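Local atomic coordinates of vibralactone Cyclase (Boreostereum vibrans, PDB entry 6KD0), a protein that probably catalyses the cyclization that forms the fused bicyclic beta-lactone of vibralactone, using an alpha/beta-hydrolase fold. Residues 77-85 against 111-119; 167-175 against 334-343. All blocks are in the same frame, centred on the assembly; numbering follows the deposited sequence.

Contact 1: residues 77-85 against 111-119; sequences NMHVRTYIP and YEMDDYDLR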
loop_
_atom_site.group_PDB
_atom_site.type_symbol
_atom_site.label_atom_id
_atom_site.label_comp_id
_atom_site.label_asym_id
_atom_site.label_seq_id
_atom_site.Cartn_x
_atom_site.Cartn_y
_atom_site.Cartn_z
ATOM N N ASN A 77 22.563 1.028 1.821
ATOM C CA ASN A 77 21.875 0.001 2.598
ATOM C C ASN A 77 20.492 0.523 2.958
ATOM O O ASN A 77 20.278 1.731 3.031
ATOM C CB ASN A 77 22.611 -0.352 3.901
ATOM C CG ASN A 77 23.874 -1.168 3.691
ATOM O OD1 ASN A 77 23.946 -2.030 2.818
ATOM N ND2 ASN A 77 24.869 -0.924 4.541
ATOM N N MET A 78 19.563 -0.401 3.208
ATOM C CA MET A 78 18.169 -0.091 3.475
ATOM C C MET A 78 17.774 -0.765 4.779
ATOM O O MET A 78 18.098 -1.937 4.989
ATOM C CB MET A 78 17.252 -0.580 2.330
ATOM C CG MET A 78 15.781 -0.440 2.646
ATOM S SD MET A 78 14.648 -0.760 1.267
ATOM C CE MET A 78 14.948 -2.511 0.989
ATOM N N HIS A 79 17.105 -0.022 5.655
ATOM C CA HIS A 79 16.557 -0.597 6.877
ATOM C C HIS A 79 15.314 -1.432 6.578
ATOM O O HIS A 79 14.435 -1.013 5.814
ATOM C CB HIS A 79 16.218 0.512 7.872
ATOM C CG HIS A 79 15.417 0.040 9.046
ATOM N ND1 HIS A 79 14.228 0.627 9.419
ATOM C CD2 HIS A 79 15.628 -0.973 9.919
ATOM C CE1 HIS A 79 13.750 0.006 10.486
ATOM N NE2 HIS A 79 14.576 -0.977 10.802
ATOM N N VAL A 80 15.243 -2.607 7.199
ATOM C CA VAL A 80 14.132 -3.534 7.078
ATOM C C VAL A 80 13.723 -3.925 8.492
ATOM O O VAL A 80 14.584 -4.214 9.327
ATOM C CB VAL A 80 14.550 -4.789 6.274
ATOM C CG1 VAL A 80 13.483 -5.839 6.341
ATOM C CG2 VAL A 80 14.877 -4.427 4.827
ATOM N N ARG A 81 12.429 -3.928 8.781
ATOM C CA ARG A 81 11.957 -4.429 10.062
ATOM C C ARG A 81 11.063 -5.638 9.839
ATOM O O ARG A 81 10.198 -5.631 8.953
ATOM C CB ARG A 81 11.208 -3.347 10.840
ATOM C CG ARG A 81 10.469 -3.879 12.075
ATOM C CD ARG A 81 10.065 -2.733 13.014
ATOM N NE ARG A 81 11.199 -2.259 13.795
ATOM C CZ ARG A 81 11.109 -1.491 14.875
ATOM N NH1 ARG A 81 9.926 -1.092 15.320
ATOM N NH2 ARG A 81 12.212 -1.127 15.509
ATOM N N THR A 82 11.255 -6.671 10.665
ATOM C CA THR A 82 10.451 -7.880 10.627
ATOM C C THR A 82 9.705 -8.021 11.948
ATOM O O THR A 82 10.224 -7.668 13.021
ATOM C CB THR A 82 11.305 -9.134 10.349
ATOM O OG1 THR A 82 12.223 -9.354 11.433
ATOM C CG2 THR A 82 12.096 -8.968 9.059
ATOM N N TYR A 83 8.489 -8.541 11.840
ATOM C CA TYR A 83 7.505 -8.663 12.905
ATOM C C TYR A 83 7.179 -10.146 12.978
ATOM O O TYR A 83 6.578 -10.693 12.043
ATOM C CB TYR A 83 6.242 -7.840 12.601
ATOM C CG TYR A 83 6.482 -6.363 12.354
ATOM C CD1 TYR A 83 7.012 -5.920 11.139
ATOM C CD2 TYR A 83 6.176 -5.412 13.321
ATOM C CE1 TYR A 83 7.247 -4.579 10.913
ATOM C CE2 TYR A 83 6.406 -4.058 13.100
ATOM C CZ TYR A 83 6.942 -3.654 11.888
ATOM O OH TYR A 83 7.187 -2.314 11.659
ATOM N N ILE A 84 7.580 -10.795 14.067
ATOM C CA ILE A 84 7.651 -12.246 14.156
ATOM C C ILE A 84 6.746 -12.688 15.297
ATOM O O ILE A 84 6.948 -12.252 16.432
ATOM C CB ILE A 84 9.094 -12.714 14.398
ATOM C CG1 ILE A 84 10.014 -12.115 13.328
ATOM C CG2 ILE A 84 9.151 -14.245 14.494
ATOM C CD1 ILE A 84 11.467 -11.994 13.735
ATOM N N PRO A 85 5.729 -13.525 15.048
ATOM C CA PRO A 85 4.893 -14.028 16.147
ATOM C C PRO A 85 5.673 -14.981 17.031
ATOM O O PRO A 85 6.461 -15.799 16.549
ATOM C CB PRO A 85 3.747 -14.760 15.439
ATOM C CG PRO A 85 4.183 -14.977 14.041
ATOM C CD PRO A 85 5.312 -14.031 13.730
ATOM N N TYR A 111 9.090 2.787 8.108
ATOM C CA TYR A 111 8.366 1.726 8.832
ATOM C C TYR A 111 7.494 2.251 9.988
ATOM O O TYR A 111 6.531 1.571 10.401
ATOM C CB TYR A 111 9.377 0.708 9.366
ATOM C CG TYR A 111 10.104 1.282 10.568
ATOM C CD1 TYR A 111 11.140 2.196 10.396
ATOM C CD2 TYR A 111 9.718 0.965 11.871
ATOM C CE1 TYR A 111 11.796 2.774 11.505
ATOM C CE2 TYR A 111 10.363 1.524 12.972
ATOM C CZ TYR A 111 11.395 2.418 12.780
ATOM O OH TYR A 111 12.018 2.965 13.877
ATOM N N GLU A 112 7.787 3.448 10.519
ATOM C CA GLU A 112 7.033 3.930 11.679
ATOM C C GLU A 112 5.548 4.043 11.377
ATOM O O GLU A 112 4.712 3.727 12.241
ATOM C CB GLU A 112 7.572 5.277 12.143
ATOM C CG GLU A 112 8.928 5.187 12.785
ATOM C CD GLU A 112 9.496 6.551 13.087
ATOM O OE1 GLU A 112 8.891 7.255 13.918
ATOM O OE2 GLU A 112 10.521 6.923 12.477
ATOM N N MET A 113 5.214 4.390 10.127
ATOM C CA MET A 113 3.826 4.579 9.718
ATOM C C MET A 113 2.949 3.397 10.095
ATOM O O MET A 113 1.824 3.573 10.581
ATOM C CB MET A 113 3.761 4.800 8.216
ATOM C CG MET A 113 4.274 6.168 7.801
ATOM S SD MET A 113 4.439 6.201 6.013
ATOM C CE MET A 113 4.076 7.921 5.668
ATOM N N ASP A 114 3.434 2.182 9.863
ATOM C CA ASP A 114 2.551 1.037 10.031
ATOM C C ASP A 114 3.043 0.134 11.139
ATOM O O ASP A 114 2.527 -0.986 11.299
ATOM C CB ASP A 114 2.405 0.274 8.710
ATOM C CG ASP A 114 1.991 1.191 7.574
ATOM O OD1 ASP A 114 0.825 1.658 7.583
ATOM O OD2 ASP A 114 2.833 1.474 6.690
ATOM N N ASP A 115 4.000 0.617 11.935
ATOM C CA ASP A 115 4.648 -0.257 12.909
ATOM C C ASP A 115 3.631 -0.923 13.840
ATOM O O ASP A 115 3.582 -2.158 13.950
ATOM C CB ASP A 115 5.677 0.556 13.693
ATOM C CG ASP A 115 6.593 -0.304 14.527
ATOM O OD1 ASP A 115 7.351 -1.116 13.957
ATOM O OD2 ASP A 115 6.566 -0.144 15.761
ATOM N N TYR A 116 2.783 -0.130 14.492
ATOM C CA TYR A 116 1.804 -0.724 15.401
ATOM C C TYR A 116 0.844 -1.635 14.652
ATOM O O TYR A 116 0.566 -2.756 15.107
ATOM C CB TYR A 116 1.042 0.362 16.163
ATOM C CG TYR A 116 1.833 0.955 17.318
ATOM C CD1 TYR A 116 3.223 0.860 17.363
ATOM C CD2 TYR A 116 1.192 1.624 18.346
ATOM C CE1 TYR A 116 3.952 1.410 18.412
ATOM C CE2 TYR A 116 1.903 2.167 19.400
ATOM C CZ TYR A 116 3.277 2.061 19.429
ATOM O OH TYR A 116 3.971 2.609 20.468
ATOM N N ASP A 117 0.377 -1.208 13.469
ATOM C CA ASP A 117 -0.565 -2.047 12.737
ATOM C C ASP A 117 0.052 -3.413 12.464
ATOM O O ASP A 117 -0.601 -4.444 12.653
ATOM C CB ASP A 117 -0.977 -1.375 11.428
ATOM C CG ASP A 117 -2.160 -0.426 11.593
ATOM O OD1 ASP A 117 -3.111 -0.779 12.311
ATOM O OD2 ASP A 117 -2.139 0.678 11.005
ATOM N N LEU A 118 1.341 -3.442 12.097
ATOM C CA LEU A 118 1.960 -4.720 11.750
ATOM C C LEU A 118 2.244 -5.559 12.999
ATOM O O LEU A 118 2.116 -6.791 12.943
ATOM C CB LEU A 118 3.235 -4.500 10.929
ATOM C CG LEU A 118 2.988 -3.942 9.512
ATOM C CD1 LEU A 118 4.295 -3.687 8.768
ATOM C CD2 LEU A 118 2.085 -4.870 8.679
ATOM N N ARG A 119 2.579 -4.920 14.133
ATOM C CA ARG A 119 2.666 -5.670 15.384
ATOM C C ARG A 119 1.353 -6.387 15.633
ATOM O O ARG A 119 1.327 -7.574 15.989
ATOM C CB ARG A 119 2.986 -4.751 16.562
ATOM C CG ARG A 119 4.377 -4.188 16.589
ATOM C CD ARG A 119 4.461 -3.133 17.674
ATOM N NE ARG A 119 5.595 -2.237 17.503
ATOM C CZ ARG A 119 6.507 -1.997 18.440
ATOM N NH1 ARG A 119 6.429 -2.597 19.630
ATOM N NH2 ARG A 119 7.483 -1.154 18.193
HETATM O O HOH W 1 6.012 -0.825 9.572
#
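Asp115 near the start of helix 115-125 is gripped by Arg81 and Tyr83 of strand 76-85, joining an antiparallel strand near one border of the alpha/beta-hydrolase sheet to a helix that packs on it. Its OD1 takes two donors: the Tyr83 hydroxyl, OH to OD1 2.6 Å, arrives on the anti side, while Arg81 NH1, 2.9 Å from OD1, comes from above the carboxylate plane. The other oxygen, OD2, is held side-on by Arg119 NE and NH2; NH2 meets the syn lone pair of OD2, while NE comes from above the carboxylate plane. Four bonds thus fix the rotation of this buried carboxylate, and its negative charge probably offsets the closeness of the two guanidinium groups. With CG anti to the backbone N (chi1 -168°), Asp115 swings its carboxylate toward the strand. Leu118 CB sits over the centre of one face of the Tyr83 ring, 3.7 Å from its centroid and almost on the normal. Farther back along the strand, the His79 imidazole points its edge at the face of Tyr111 in an offset edge-to-face pair, planes at 82°, and Tyr111 CE2 lies over one face of the Arg81 guanidinium. In the second shell, Asp68 receives both His79 NE2 and Arg81 NE, and Asp133 takes His79 ND1. One water bridges the loop to the strand, donating to Tyr83 OH and, at 2.6 Å, to Tyr111 O.

Contact 2: residues 167-175 against 334-343; sequences PKKGFVIAG and MSWLFSKTPQ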
loop_
_atom_site.group_PDB
_atom_site.type_symbol
_atom_site.label_atom_id
_atom_site.label_comp_id
_atom_site.label_asym_id
_atom_site.label_seq_id
_atom_site.Cartn_x
_atom_site.Cartn_y
_atom_site.Cartn_z
ATOM N N PRO A 167 7.974 -18.567 2.802
ATOM C CA PRO A 167 7.042 -18.083 1.776
ATOM C C PRO A 167 6.261 -19.192 1.106
ATOM O O PRO A 167 5.223 -18.913 0.494
ATOM C CB PRO A 167 7.953 -17.345 0.786
ATOM C CG PRO A 167 9.315 -17.874 1.017
ATOM C CD PRO A 167 9.379 -18.298 2.466
ATOM N N LYS A 168 6.719 -20.445 1.201
ATOM C CA LYS A 168 5.911 -21.562 0.727
ATOM C C LYS A 168 4.632 -21.713 1.531
ATOM O O LYS A 168 3.678 -22.315 1.035
ATOM C CB LYS A 168 6.699 -22.872 0.792
ATOM C CG LYS A 168 8.013 -22.866 0.032
ATOM C CD LYS A 168 7.823 -23.082 -1.453
ATOM C CE LYS A 168 7.563 -24.546 -1.771
ATOM N NZ LYS A 168 6.362 -24.727 -2.637
ATOM N N LYS A 169 4.596 -21.181 2.753
ATOM C CA LYS A 169 3.373 -21.185 3.543
ATOM C C LYS A 169 2.439 -20.040 3.176
ATOM O O LYS A 169 1.330 -19.965 3.715
ATOM C CB LYS A 169 3.726 -21.128 5.030
ATOM C CG LYS A 169 4.621 -22.290 5.449
ATOM C CD LYS A 169 4.631 -22.488 6.952
ATOM C CE LYS A 169 5.290 -23.815 7.326
ATOM N NZ LYS A 169 5.225 -24.038 8.814
ATOM N N GLY A 170 2.840 -19.188 2.244
ATOM C CA GLY A 170 2.071 -18.012 1.905
ATOM C C GLY A 170 3.030 -16.858 1.780
ATOM O O GLY A 170 3.936 -16.718 2.604
ATOM N N PHE A 171 2.838 -16.032 0.752
ATOM C CA PHE A 171 3.763 -14.947 0.444
ATOM C C PHE A 171 2.911 -13.839 -0.179
ATOM O O PHE A 171 2.650 -13.845 -1.380
ATOM C CB PHE A 171 4.878 -15.434 -0.477
ATOM C CG PHE A 171 5.998 -14.450 -0.673
ATOM C CD1 PHE A 171 6.117 -13.327 0.124
ATOM C CD2 PHE A 171 6.947 -14.665 -1.669
ATOM C CE1 PHE A 171 7.160 -12.429 -0.084
ATOM C CE2 PHE A 171 7.980 -13.780 -1.875
ATOM C CZ PHE A 171 8.087 -12.661 -1.081
ATOM N N VAL A 172 2.458 -12.914 0.665
ATOM C CA VAL A 172 1.520 -11.867 0.273
ATOM C C VAL A 172 2.249 -10.531 0.260
ATOM O O VAL A 172 2.900 -10.162 1.246
ATOM C CB VAL A 172 0.307 -11.821 1.225
ATOM C CG1 VAL A 172 -0.569 -10.604 0.915
ATOM C CG2 VAL A 172 -0.498 -13.104 1.101
ATOM N N ILE A 173 2.125 -9.789 -0.835
ATOM C CA ILE A 173 2.658 -8.429 -0.870
ATOM C C ILE A 173 1.499 -7.460 -0.727
ATOM O O ILE A 173 0.412 -7.664 -1.286
ATOM C CB ILE A 173 3.472 -8.154 -2.148
ATOM C CG1 ILE A 173 4.161 -6.794 -2.042
ATOM C CG2 ILE A 173 2.576 -8.218 -3.397
ATOM C CD1 ILE A 173 5.219 -6.590 -3.067
ATOM N N ALA A 174 1.705 -6.429 0.077
ATOM C CA ALA A 174 0.636 -5.504 0.390
ATOM C C ALA A 174 1.236 -4.113 0.425
ATOM O O ALA A 174 2.388 -3.951 0.818
ATOM C CB ALA A 174 -0.029 -5.857 1.732
ATOM N N GLY A 175 0.480 -3.119 -0.018
ATOM C CA GLY A 175 0.989 -1.759 0.009
ATOM C C GLY A 175 -0.128 -0.743 0.070
ATOM O O GLY A 175 -1.247 -0.981 -0.402
ATOM N N MET A 334 -6.237 -9.741 3.780
ATOM C CA MET A 334 -5.020 -10.514 4.020
ATOM C C MET A 334 -5.344 -11.967 4.352
ATOM O O MET A 334 -4.689 -12.889 3.855
ATOM C CB MET A 334 -4.204 -9.893 5.146
ATOM C CG MET A 334 -3.626 -8.525 4.783
ATOM S SD MET A 334 -2.715 -7.762 6.128
ATOM C CE MET A 334 -1.971 -6.383 5.222
ATOM N N SER A 335 -6.309 -12.181 5.247
ATOM C CA SER A 335 -6.668 -13.543 5.628
ATOM C C SER A 335 -7.167 -14.330 4.431
ATOM O O SER A 335 -6.843 -15.510 4.293
ATOM C CB SER A 335 -7.715 -13.527 6.736
ATOM O OG SER A 335 -7.067 -13.346 7.972
ATOM N N TRP A 336 -7.953 -13.692 3.554
ATOM C CA TRP A 336 -8.391 -14.343 2.324
ATOM C C TRP A 336 -7.196 -14.770 1.491
ATOM O O TRP A 336 -7.089 -15.932 1.081
ATOM C CB TRP A 336 -9.303 -13.409 1.528
ATOM C CG TRP A 336 -9.630 -13.922 0.157
ATOM C CD1 TRP A 336 -10.266 -15.092 -0.158
ATOM C CD2 TRP A 336 -9.316 -13.285 -1.088
ATOM N NE1 TRP A 336 -10.381 -15.216 -1.528
ATOM C CE2 TRP A 336 -9.804 -14.123 -2.121
ATOM C CE3 TRP A 336 -8.683 -12.087 -1.428
ATOM C CZ2 TRP A 336 -9.668 -13.798 -3.474
ATOM C CZ3 TRP A 336 -8.538 -11.765 -2.768
ATOM C CH2 TRP A 336 -9.039 -12.621 -3.778
ATOM N N LEU A 337 -6.257 -13.849 1.271
ATOM C CA LEU A 337 -5.084 -14.179 0.468
ATOM C C LEU A 337 -4.263 -15.304 1.095
ATOM O O LEU A 337 -3.815 -16.222 0.399
ATOM C CB LEU A 337 -4.235 -12.929 0.266
ATOM C CG LEU A 337 -4.935 -11.837 -0.541
ATOM C CD1 LEU A 337 -4.124 -10.521 -0.504
ATOM C CD2 LEU A 337 -5.163 -12.292 -1.980
ATOM N N PHE A 338 -4.048 -15.251 2.406
ATOM C CA PHE A 338 -3.290 -16.307 3.064
ATOM C C PHE A 338 -4.056 -17.628 3.090
ATOM O O PHE A 338 -3.428 -18.688 3.199
ATOM C CB PHE A 338 -2.900 -15.874 4.473
ATOM C CG PHE A 338 -1.696 -14.954 4.524
ATOM C CD1 PHE A 338 -0.453 -15.378 4.070
ATOM C CD2 PHE A 338 -1.813 -13.672 5.033
ATOM C CE1 PHE A 338 0.646 -14.544 4.128
ATOM C CE2 PHE A 338 -0.712 -12.823 5.089
ATOM C CZ PHE A 338 0.515 -13.257 4.634
ATOM N N SER A 339 -5.388 -17.597 2.965
ATOM C CA SER A 339 -6.165 -18.833 2.943
ATOM C C SER A 339 -5.939 -19.646 1.679
ATOM O O SER A 339 -6.395 -20.791 1.615
ATOM C CB SER A 339 -7.659 -18.545 3.090
ATOM O OG SER A 339 -8.183 -18.051 1.865
ATOM N N LYS A 340 -5.250 -19.090 0.683
ATOM C CA LYS A 340 -4.936 -19.833 -0.524
ATOM C C LYS A 340 -3.735 -20.755 -0.350
ATOM O O LYS A 340 -3.473 -21.578 -1.232
ATOM C CB LYS A 340 -4.726 -18.853 -1.674
ATOM C CG LYS A 340 -5.961 -17.997 -1.874
ATOM C CD LYS A 340 -6.013 -17.322 -3.226
ATOM C CE LYS A 340 -7.418 -16.799 -3.513
ATOM N NZ LYS A 340 -8.430 -17.895 -3.550
ATOM N N THR A 341 -3.015 -20.647 0.767
ATOM C CA THR A 341 -2.006 -21.629 1.174
ATOM C C THR A 341 -2.191 -21.897 2.662
ATOM O O THR A 341 -1.325 -21.573 3.487
ATOM C CB THR A 341 -0.586 -21.138 0.875
ATOM O OG1 THR A 341 -0.426 -19.806 1.375
ATOM C CG2 THR A 341 -0.304 -21.150 -0.614
ATOM N N PRO A 342 -3.315 -22.523 3.035
ATOM C CA PRO A 342 -3.754 -22.510 4.437
ATOM C C PRO A 342 -2.855 -23.328 5.351
ATOM O O PRO A 342 -2.361 -24.392 4.982
ATOM C CB PRO A 342 -5.163 -23.111 4.370
ATOM C CG PRO A 342 -5.151 -23.980 3.165
ATOM C CD PRO A 342 -4.233 -23.287 2.170
ATOM N N GLN A 343 -2.661 -22.825 6.565
ATOM C CA GLN A 343 -1.830 -23.513 7.540
ATOM C C GLN A 343 -2.647 -24.009 8.730
ATOM O O GLN A 343 -2.094 -24.605 9.665
ATOM C CB GLN A 343 -0.706 -22.597 8.028
ATOM C CG GLN A 343 0.101 -22.009 6.894
ATOM C CD GLN A 343 0.846 -23.075 6.120
ATOM O OE1 GLN A 343 1.570 -23.884 6.700
ATOM N NE2 GLN A 343 0.669 -23.083 4.804
HETATM O O HOH W 2 2.163 -24.654 2.612
HETATM O O HOH W 3 -1.223 -18.700 4.516
#
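Val172 presses its CG2 methyl onto one face of the Phe338 ring, 3.6 Å from the centroid and 15° off the normal, a CH-pi contact between strand 171-176 and the C-terminal part of helix 321-338. Its other methyl, CG1, turns to Leu337 CD1 at 3.8 Å, the two side chains crossing at about a right angle, so the forked valine engages two successive helix residues. One helical turn earlier, the extended Met334 chain brings CE to Ala174 CB. Phe338 keeps CG anti to its carbonyl carbon (chi1 -80°), which carries the ring toward the strand, its edge facing the backbone of Gly170. A serine at Phe338 would probably strip Val172 CG2 of its aromatic cover and open a gap beside Gly170. Beyond the helix, Thr341 OG1 donates to Lys169 O at 2.9 Å from above the carbonyl plane and lies 3.1 Å from Gly170 CA. Gln343 lays its amide across the aliphatic part of Lys169, OE1 3.4 Å from CD, while Lys169 NZ reaches Thr94. Such a C-terminal helix covering a central parallel strand is in keeping with the alpha/beta-hydrolase fold, here on the strand leading to the probable nucleophile elbow begun by Gly175.

From the N terminus, the chain passes helices 18-24 and 35-54 and strand 64-73, then strand 76-85, which opens contact 1. The contact closes a short loop, 25 residues long and including strand 97-101, at the start of helix 115-125. Contact 2 opens only afterwards, at 167-175, and closes a far longer loop of 158 residues when the C-terminal helix 321-338 and the tail return to the sheet. The two are therefore in series, neither nested nor crossed. The centres of contacts 1 and 2 lie about 18 Å apart. Both reach the same mixed sheet, contact 1 at its antiparallel end, contact 2 at its parallel middle; Met334 also meets Ile121 and Leu125, linking helix 321-338 to helix 115-125.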